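Local coordinates for Sodium/calcium exchanger membrane region domain-containing protein (Archaeoglobus fulgidus, PDB 4KPP) that probably exchanges protons for calcium ions across the membrane, as a transporter of the sodium/calcium exchanger family, at residues A245-A250 and S314-L319; N284-L289 and L319-S324; D82-W87 and A226-L231. All blocks are in the same frame, centred on the assembly; numbering follows the deposited sequence.

Contact 1: A245-A250 and S314-L319; sequences AVQWIA and SEEVLL
Gln247 and Glu316 reach for each other from opposite directions, and between the two segments they alone touch. Two long polar side chains bridge the gap between helices whose nearest CA atoms, on these same residues, are 10.2 Å apart. Gln247 does so stretched out: its CG lies anti to the backbone N (chi1 -167°) and the chain runs on extended, carrying the amide far from its own helix. Its CG also lies over the centre of one face of the Trp248 ring. Glu316 instead folds at chi2 (-67°), which brings its carboxylate round to the amide. OE1 of Gln247, as modelled, sits 2.9 Å from OE2 of Glu316, but that amide is probably flipped. The two flat groups are turned 63° from each other. The firmer grip on the carboxylate is ionic: Arg109 meets OE2 and Arg312 meets OE1. An alanine in place of Glu316 would probably leave Arg109 and Arg312 without this buried counter-charge and the end of Gln247 without its neighbour. The Glu316-Arg109 salt bridge links helices 311-331 and 96-127, with Gln247 of helix 242-267 beside it: a buried interhelical ion pair within the helical bundle of a sodium/calcium exchanger fold.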
loop_
_atom_site.group_PDB
_atom_site.type_symbol
_atom_site.label_atom_id
_atom_site.label_comp_id
_atom_site.label_asym_id
_atom_site.label_seq_id
_atom_site.Cartn_x
_atom_site.Cartn_y
_atom_site.Cartn_z
ATOM N N ALA A 245 -12.150 -9.181 8.978
ATOM C CA ALA A 245 -10.796 -9.725 8.982
ATOM C C ALA A 245 -10.105 -9.470 7.643
ATOM O O ALA A 245 -8.972 -8.999 7.598
ATOM C CB ALA A 245 -10.825 -11.218 9.295
ATOM N N VAL A 246 -10.806 -9.781 6.559
ATOM C CA VAL A 246 -10.292 -9.594 5.205
ATOM C C VAL A 246 -10.008 -8.126 4.891
ATOM O O VAL A 246 -8.992 -7.793 4.278
ATOM C CB VAL A 246 -11.284 -10.156 4.156
ATOM C CG1 VAL A 246 -10.899 -9.717 2.747
ATOM C CG2 VAL A 246 -11.350 -11.670 4.250
ATOM N N GLN A 247 -10.898 -7.249 5.339
ATOM C CA GLN A 247 -10.822 -5.838 4.981
ATOM C C GLN A 247 -9.954 -5.014 5.925
ATOM O O GLN A 247 -9.270 -4.085 5.493
ATOM C CB GLN A 247 -12.227 -5.241 4.913
ATOM C CG GLN A 247 -12.304 -3.882 4.260
ATOM C CD GLN A 247 -13.726 -3.493 3.903
ATOM O OE1 GLN A 247 -13.967 -2.873 2.870
ATOM N NE2 GLN A 247 -14.674 -3.854 4.759
ATOM N N TRP A 248 -9.972 -5.348 7.213
ATOM C CA TRP A 248 -9.307 -4.500 8.200
ATOM C C TRP A 248 -8.097 -5.129 8.887
ATOM O O TRP A 248 -7.078 -4.465 9.081
ATOM C CB TRP A 248 -10.310 -3.985 9.236
ATOM C CG TRP A 248 -11.494 -3.303 8.619
ATOM C CD1 TRP A 248 -12.805 -3.643 8.773
ATOM C CD2 TRP A 248 -11.474 -2.173 7.734
ATOM N NE1 TRP A 248 -13.602 -2.793 8.051
ATOM C CE2 TRP A 248 -12.811 -1.881 7.403
ATOM C CE3 TRP A 248 -10.458 -1.377 7.197
ATOM C CZ2 TRP A 248 -13.159 -0.827 6.557
ATOM C CZ3 TRP A 248 -10.806 -0.330 6.356
ATOM C CH2 TRP A 248 -12.145 -0.065 6.046
ATOM N N ILE A 249 -8.205 -6.400 9.258
ATOM C CA ILE A 249 -7.113 -7.053 9.973
ATOM C C ILE A 249 -5.966 -7.435 9.044
ATOM O O ILE A 249 -4.807 -7.154 9.340
ATOM C CB ILE A 249 -7.591 -8.286 10.761
ATOM C CG1 ILE A 249 -8.657 -7.881 11.779
ATOM C CG2 ILE A 249 -6.422 -8.946 11.476
ATOM C CD1 ILE A 249 -9.168 -9.034 12.615
ATOM N N ALA A 250 -6.290 -8.067 7.920
ATOM C CA ALA A 250 -5.269 -8.484 6.959
ATOM C C ALA A 250 -4.409 -7.337 6.403
ATOM O O ALA A 250 -3.188 -7.467 6.345
ATOM C CB ALA A 250 -5.882 -9.322 5.824
ATOM N N SER A 314 -19.276 -2.916 -4.728
ATOM C CA SER A 314 -19.402 -1.710 -5.546
ATOM C C SER A 314 -19.460 -0.471 -4.661
ATOM O O SER A 314 -18.857 0.557 -4.971
ATOM C CB SER A 314 -20.646 -1.778 -6.433
ATOM O OG SER A 314 -20.579 -2.882 -7.319
ATOM N N GLU A 315 -20.189 -0.579 -3.556
ATOM C CA GLU A 315 -20.260 0.497 -2.579
ATOM C C GLU A 315 -18.888 0.731 -1.958
ATOM O O GLU A 315 -18.500 1.871 -1.714
ATOM C CB GLU A 315 -21.287 0.169 -1.489
ATOM C CG GLU A 315 -22.715 0.058 -1.993
ATOM C CD GLU A 315 -23.585 -0.823 -1.112
ATOM O OE1 GLU A 315 -23.124 -1.232 -0.026
ATOM O OE2 GLU A 315 -24.732 -1.112 -1.512
ATOM N N GLU A 316 -18.155 -0.352 -1.708
ATOM C CA GLU A 316 -16.821 -0.255 -1.123
ATOM C C GLU A 316 -15.862 0.474 -2.054
ATOM O O GLU A 316 -15.072 1.310 -1.612
ATOM C CB GLU A 316 -16.266 -1.641 -0.781
ATOM C CG GLU A 316 -17.016 -2.366 0.327
ATOM C CD GLU A 316 -16.873 -1.691 1.681
ATOM O OE1 GLU A 316 -17.744 -1.917 2.546
ATOM O OE2 GLU A 316 -15.890 -0.947 1.888
ATOM N N VAL A 317 -15.937 0.151 -3.342
ATOM C CA VAL A 317 -15.089 0.791 -4.342
ATOM C C VAL A 317 -15.455 2.263 -4.483
ATOM O O VAL A 317 -14.578 3.125 -4.550
ATOM C CB VAL A 317 -15.199 0.084 -5.710
ATOM C CG1 VAL A 317 -14.535 0.906 -6.809
ATOM C CG2 VAL A 317 -14.588 -1.305 -5.634
ATOM N N LEU A 318 -16.757 2.542 -4.514
ATOM C CA LEU A 318 -17.263 3.910 -4.583
ATOM C C LEU A 318 -16.793 4.723 -3.377
ATOM O O LEU A 318 -16.343 5.862 -3.518
ATOM C CB LEU A 318 -18.793 3.902 -4.660
ATOM C CG LEU A 318 -19.529 5.234 -4.492
ATOM C CD1 LEU A 318 -19.104 6.227 -5.562
ATOM C CD2 LEU A 318 -21.036 5.017 -4.518
ATOM N N LEU A 319 -16.890 4.121 -2.195
ATOM C CA LEU A 319 -16.458 4.757 -0.955
ATOM C C LEU A 319 -14.964 5.042 -1.022
ATOM O O LEU A 319 -14.509 6.113 -0.620
ATOM C CB LEU A 319 -16.756 3.842 0.237
ATOM C CG LEU A 319 -17.126 4.419 1.610
ATOM C CD1 LEU A 319 -17.141 3.306 2.650
ATOM C CD2 LEU A 319 -16.204 5.544 2.051
#

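Contact 2: N284-L289 and L319-S324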
loop_
_atom_site.group_PDB
_atom_site.type_symbol
_atom_site.label_atom_id
_atom_site.label_comp_id
_atom_site.label_asym_id
_atom_site.label_seq_id
_atom_site.Cartn_x
_atom_site.Cartn_y
_atom_site.Cartn_z
ATOM N N ASN A 284 0.359 3.124 -6.186
ATOM C CA ASN A 284 0.419 1.749 -6.692
ATOM C C ASN A 284 -0.746 0.881 -6.214
ATOM O O ASN A 284 -1.262 0.052 -6.968
ATOM C CB ASN A 284 1.779 1.072 -6.431
ATOM C CG ASN A 284 1.962 0.625 -4.991
ATOM O OD1 ASN A 284 1.356 -0.350 -4.548
ATOM N ND2 ASN A 284 2.833 1.315 -4.264
ATOM N N GLN A 285 -1.170 1.084 -4.971
ATOM C CA GLN A 285 -2.277 0.306 -4.427
ATOM C C GLN A 285 -3.612 0.704 -5.054
ATOM O O GLN A 285 -4.581 -0.055 -5.017
ATOM C CB GLN A 285 -2.322 0.406 -2.899
ATOM C CG GLN A 285 -1.140 -0.287 -2.231
ATOM C CD GLN A 285 -1.187 -0.231 -0.719
ATOM O OE1 GLN A 285 -1.975 -0.931 -0.087
ATOM N NE2 GLN A 285 -0.334 0.600 -0.130
ATOM N N TRP A 286 -3.645 1.891 -5.649
ATOM C CA TRP A 286 -4.862 2.402 -6.264
ATOM C C TRP A 286 -4.761 2.314 -7.786
ATOM O O TRP A 286 -5.608 2.838 -8.506
ATOM C CB TRP A 286 -5.113 3.841 -5.798
ATOM C CG TRP A 286 -6.483 4.393 -6.074
ATOM C CD1 TRP A 286 -6.773 5.616 -6.607
ATOM C CD2 TRP A 286 -7.746 3.758 -5.819
ATOM N NE1 TRP A 286 -8.132 5.782 -6.704
ATOM C CE2 TRP A 286 -8.753 4.657 -6.229
ATOM C CE3 TRP A 286 -8.124 2.520 -5.288
ATOM C CZ2 TRP A 286 -10.109 4.356 -6.125
ATOM C CZ3 TRP A 286 -9.472 2.224 -5.188
ATOM C CH2 TRP A 286 -10.448 3.139 -5.603
ATOM N N THR A 287 -3.717 1.639 -8.262
ATOM C CA THR A 287 -3.520 1.402 -9.693
ATOM C C THR A 287 -3.092 -0.040 -9.970
ATOM O O THR A 287 -3.904 -0.865 -10.388
ATOM C CB THR A 287 -2.479 2.370 -10.314
ATOM O OG1 THR A 287 -1.255 2.318 -9.569
ATOM C CG2 THR A 287 -3.008 3.804 -10.325
ATOM N N LEU A 288 -1.814 -0.330 -9.729
ATOM C CA LEU A 288 -1.250 -1.656 -9.978
ATOM C C LEU A 288 -1.988 -2.771 -9.233
ATOM O O LEU A 288 -2.195 -3.858 -9.776
ATOM C CB LEU A 288 0.240 -1.685 -9.618
ATOM C CG LEU A 288 0.970 -3.004 -9.895
ATOM C CD1 LEU A 288 1.094 -3.264 -11.394
ATOM C CD2 LEU A 288 2.336 -3.027 -9.226
ATOM N N LEU A 289 -2.382 -2.494 -7.993
ATOM C CA LEU A 289 -3.061 -3.482 -7.163
ATOM C C LEU A 289 -4.392 -3.904 -7.778
ATOM O O LEU A 289 -4.710 -5.092 -7.827
ATOM C CB LEU A 289 -3.301 -2.926 -5.759
ATOM C CG LEU A 289 -3.103 -3.873 -4.569
ATOM C CD1 LEU A 289 -3.990 -3.465 -3.397
ATOM C CD2 LEU A 289 -3.330 -5.336 -4.934
ATOM N N LEU A 319 -16.890 4.121 -2.195
ATOM C CA LEU A 319 -16.458 4.757 -0.955
ATOM C C LEU A 319 -14.964 5.042 -1.022
ATOM O O LEU A 319 -14.509 6.113 -0.620
ATOM C CB LEU A 319 -16.756 3.842 0.237
ATOM C CG LEU A 319 -17.126 4.419 1.610
ATOM C CD1 LEU A 319 -17.141 3.306 2.650
ATOM C CD2 LEU A 319 -16.204 5.544 2.051
ATOM N N THR A 320 -14.208 4.073 -1.531
ATOM C CA THR A 320 -12.758 4.195 -1.628
ATOM C C THR A 320 -12.369 5.272 -2.629
ATOM O O THR A 320 -11.445 6.047 -2.393
ATOM C CB THR A 320 -12.107 2.864 -2.044
ATOM O OG1 THR A 320 -12.589 1.810 -1.201
ATOM C CG2 THR A 320 -10.596 2.952 -1.924
ATOM N N ALA A 321 -13.084 5.315 -3.749
ATOM C CA ALA A 321 -12.853 6.332 -4.765
ATOM C C ALA A 321 -13.190 7.713 -4.210
ATOM O O ALA A 321 -12.492 8.691 -4.482
ATOM C CB ALA A 321 -13.682 6.041 -5.996
ATOM N N ALA A 322 -14.263 7.778 -3.426
ATOM C CA ALA A 322 -14.694 9.023 -2.805
ATOM C C ALA A 322 -13.645 9.541 -1.829
ATOM O O ALA A 322 -13.305 10.725 -1.848
ATOM C CB ALA A 322 -16.033 8.834 -2.102
ATOM N N GLN A 323 -13.135 8.650 -0.983
ATOM C CA GLN A 323 -12.072 9.005 -0.051
ATOM C C GLN A 323 -10.826 9.467 -0.798
ATOM O O GLN A 323 -10.108 10.354 -0.338
ATOM C CB GLN A 323 -11.710 7.818 0.842
ATOM C CG GLN A 323 -10.683 8.156 1.916
ATOM C CD GLN A 323 -9.968 6.932 2.452
ATOM O OE1 GLN A 323 -9.675 5.997 1.708
ATOM N NE2 GLN A 323 -9.686 6.930 3.749
ATOM N N SER A 324 -10.579 8.856 -1.953
ATOM C CA SER A 324 -9.390 9.158 -2.744
ATOM C C SER A 324 -9.499 10.512 -3.436
ATOM O O SER A 324 -8.498 11.200 -3.627
ATOM C CB SER A 324 -9.130 8.051 -3.768
ATOM O OG SER A 324 -8.994 6.797 -3.124
#
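Trp286 reaches its indole to helix 311-331, where Thr320, Ala321 and Ser324 receive it. The six-membered ring does most of the touching: CZ3 meets the methyl CG2 of Thr320 at 3.5 Å, and CZ2 comes within 3.6 Å of Ala321 CA and 4.0 Å of its CB. Ser324 sits by the pyrrole side, its OG standing over one face, offset toward the rim, 3.8 Å from CE2. In Thr320, CG2 lies anti to the backbone N and points to the indole, while OG1 (chi1 -51°) turns back to Glu316 O and also bonds Arg109. Ser324 OG donates to Thr320 O at 2.7 Å, and that carbonyl takes the Ser324 backbone N from the opposite face of its plane. Lys282 bonds the same hydroxyl. Farther out, Thr149 of helix 138-152 bonds NE1 of Trp286, which probably helps to fix the indole's rotation, and Met104 and Asn108 of helix 96-127 touch its ring. Trp286 itself sits at the break between helices 271-285 and 288-299, the first residue to leave helical geometry. Across the two segments no hydrogen bond forms; cohesion comes from van der Waals contact, while the buried polar atoms of the tryptophan, threonine and serine find their partners beyond the interface or within their own helix.

Contact 3: D82-W87 and A226-L231; sequences DGYFAW and AFSEGL
Ser228 presents its CB to two aromatic rings of helix 76-91, those of Tyr84 and Phe85, and this van der Waals contact is the reliable part of the interface. CD2 of Tyr84 lies 3.6 Å from Ser228 CB, and CE1 of Phe85 is 4.0 Å from the same carbon. Consecutive residues serve one partner because their first torsions differ: Tyr84 carries CG anti to the backbone N (chi1 169°), whereas Phe85 has it anti to the carbonyl carbon (chi1 -73°), so that its ring swings round to the helix that Tyr84 faces directly. Ser228 OG, itself anti to the carbonyl carbon, hydrogen-bonds Val224 O one turn back, while CB meets the rings.

The polar approach is less certain. The modelled gap between the phenol oxygen of Tyr84 and OE2 of Glu229 is too short to be trusted, so the placing of that carboxylate oxygen at the edge of the tyrosine ring is doubtful in detail. Tyr96 of helix 96-127 gives OE2 a weak hydrogen bond.

The wider geometry places this packing in the fold. The axes of the two short segments pass 10.4 Å apart, crossing at -74°, a steep angle bridged by aromatic side chains. The contact joins helices from the two sodium/calcium exchanger family regions of one chain, within a predominantly helical membrane bundle.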
loop_
_atom_site.group_PDB
_atom_site.type_symbol
_atom_site.label_atom_id
_atom_site.label_comp_id
_atom_site.label_asym_id
_atom_site.label_seq_id
_atom_site.Cartn_x
_atom_site.Cartn_y
_atom_site.Cartn_z
ATOM N N ASP A 82 -3.582 -10.048 -1.063
ATOM C CA ASP A 82 -4.703 -9.741 -1.941
ATOM C C ASP A 82 -4.640 -10.612 -3.189
ATOM O O ASP A 82 -5.669 -11.017 -3.730
ATOM C CB ASP A 82 -4.698 -8.266 -2.334
ATOM C CG ASP A 82 -6.067 -7.775 -2.763
ATOM O OD1 ASP A 82 -7.010 -8.596 -2.819
ATOM O OD2 ASP A 82 -6.198 -6.567 -3.052
ATOM N N GLY A 83 -3.420 -10.900 -3.634
ATOM C CA GLY A 83 -3.205 -11.783 -4.763
ATOM C C GLY A 83 -3.693 -13.191 -4.480
ATOM O O GLY A 83 -4.234 -13.853 -5.367
ATOM N N TYR A 84 -3.501 -13.649 -3.246
ATOM C CA TYR A 84 -3.979 -14.969 -2.850
ATOM C C TYR A 84 -5.496 -15.048 -2.940
ATOM O O TYR A 84 -6.045 -16.026 -3.437
ATOM C CB TYR A 84 -3.523 -15.328 -1.430
ATOM C CG TYR A 84 -4.206 -16.568 -0.887
ATOM C CD1 TYR A 84 -3.783 -17.837 -1.261
ATOM C CD2 TYR A 84 -5.283 -16.470 -0.013
ATOM C CE1 TYR A 84 -4.408 -18.972 -0.778
ATOM C CE2 TYR A 84 -5.915 -17.600 0.473
ATOM C CZ TYR A 84 -5.472 -18.846 0.087
ATOM O OH TYR A 84 -6.096 -19.973 0.567
ATOM N N PHE A 85 -6.164 -14.015 -2.437
ATOM C CA PHE A 85 -7.619 -13.923 -2.501
ATOM C C PHE A 85 -8.117 -13.926 -3.944
ATOM O O PHE A 85 -9.118 -14.563 -4.263
ATOM C CB PHE A 85 -8.101 -12.647 -1.809
ATOM C CG PHE A 85 -7.997 -12.688 -0.315
ATOM C CD1 PHE A 85 -8.244 -13.860 0.373
ATOM C CD2 PHE A 85 -7.656 -11.553 0.400
ATOM C CE1 PHE A 85 -8.157 -13.904 1.743
ATOM C CE2 PHE A 85 -7.564 -11.589 1.777
ATOM C CZ PHE A 85 -7.815 -12.767 2.448
ATOM N N ALA A 86 -7.423 -13.201 -4.813
ATOM C CA ALA A 86 -7.795 -13.162 -6.222
ATOM C C ALA A 86 -7.553 -14.512 -6.901
ATOM O O ALA A 86 -8.328 -14.925 -7.764
ATOM C CB ALA A 86 -7.054 -12.041 -6.947
ATOM N N TRP A 87 -6.482 -15.198 -6.508
ATOM C CA TRP A 87 -6.192 -16.519 -7.058
ATOM C C TRP A 87 -7.282 -17.516 -6.685
ATOM O O TRP A 87 -7.785 -18.249 -7.539
ATOM C CB TRP A 87 -4.827 -17.038 -6.594
ATOM C CG TRP A 87 -4.473 -18.370 -7.205
ATOM C CD1 TRP A 87 -4.818 -19.609 -6.737
ATOM C CD2 TRP A 87 -3.723 -18.594 -8.405
ATOM N NE1 TRP A 87 -4.325 -20.585 -7.567
ATOM C CE2 TRP A 87 -3.648 -19.989 -8.598
ATOM C CE3 TRP A 87 -3.103 -17.750 -9.332
ATOM C CZ2 TRP A 87 -2.978 -20.557 -9.682
ATOM C CZ3 TRP A 87 -2.439 -18.317 -10.406
ATOM C CH2 TRP A 87 -2.382 -19.706 -10.572
ATOM N N ALA A 226 -1.384 -19.566 4.553
ATOM C CA ALA A 226 -1.633 -19.946 5.935
ATOM C C ALA A 226 -2.110 -18.751 6.751
ATOM O O ALA A 226 -2.998 -18.878 7.591
ATOM C CB ALA A 226 -0.391 -20.550 6.551
ATOM N N PHE A 227 -1.520 -17.586 6.499
ATOM C CA PHE A 227 -1.939 -16.378 7.193
ATOM C C PHE A 227 -3.366 -15.980 6.815
ATOM O O PHE A 227 -4.151 -15.595 7.679
ATOM C CB PHE A 227 -0.966 -15.225 6.928
ATOM C CG PHE A 227 -1.424 -13.909 7.494
ATOM C CD1 PHE A 227 -1.404 -13.685 8.862
ATOM C CD2 PHE A 227 -1.890 -12.904 6.660
ATOM C CE1 PHE A 227 -1.835 -12.473 9.389
ATOM C CE2 PHE A 227 -2.322 -11.695 7.177
ATOM C CZ PHE A 227 -2.295 -11.478 8.543
ATOM N N SER A 228 -3.698 -16.082 5.529
ATOM C CA SER A 228 -5.020 -15.692 5.041
ATOM C C SER A 228 -6.096 -16.680 5.487
ATOM O O SER A 228 -7.160 -16.279 5.959
ATOM C CB SER A 228 -5.033 -15.568 3.513
ATOM O OG SER A 228 -4.016 -14.693 3.051
ATOM N N GLU A 229 -5.813 -17.971 5.332
ATOM C CA GLU A 229 -6.739 -19.009 5.766
ATOM C C GLU A 229 -6.801 -19.087 7.285
ATOM O O GLU A 229 -7.835 -19.440 7.851
ATOM C CB GLU A 229 -6.354 -20.370 5.179
ATOM C CG GLU A 229 -6.420 -20.439 3.657
ATOM C CD GLU A 229 -7.815 -20.176 3.102
ATOM O OE1 GLU A 229 -8.807 -20.380 3.832
ATOM O OE2 GLU A 229 -7.917 -19.764 1.925
ATOM N N GLY A 230 -5.688 -18.765 7.939
ATOM C CA GLY A 230 -5.647 -18.717 9.387
ATOM C C GLY A 230 -6.563 -17.628 9.911
ATOM O O GLY A 230 -7.316 -17.840 10.863
ATOM N N LEU A 231 -6.495 -16.458 9.283
ATOM C CA LEU A 231 -7.371 -15.342 9.627
ATOM C C LEU A 231 -8.835 -15.721 9.454
ATOM O O LEU A 231 -9.641 -15.524 10.362
ATOM C CB LEU A 231 -7.059 -14.125 8.757
ATOM C CG LEU A 231 -6.400 -12.934 9.450
ATOM C CD1 LEU A 231 -6.217 -11.789 8.468
ATOM C CD2 LEU A 231 -7.212 -12.487 10.659
#

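Overall arrangement
From the N terminus, contact 3 comes first: residues 82-87 meet 226-231 after 138 intervening residues, closing the longest loop of the three and joining the two family regions. Only then does contact 1 open, at 245-250, so the two lie in series, although Leu231 packs on Ile249 and Ala250 and Phe85 on Val246. Contact 2 starts at 284-289, within the loop that contact 1 closes at 314-319, yet ends later at 319-324; these two therefore cross and share Leu319. Helix 311-331 consequently receives helix 242-267 at one turn and the 271-285/288-299 break at the next, while Leu289 meets Asp82 to connect contacts 2 and 3.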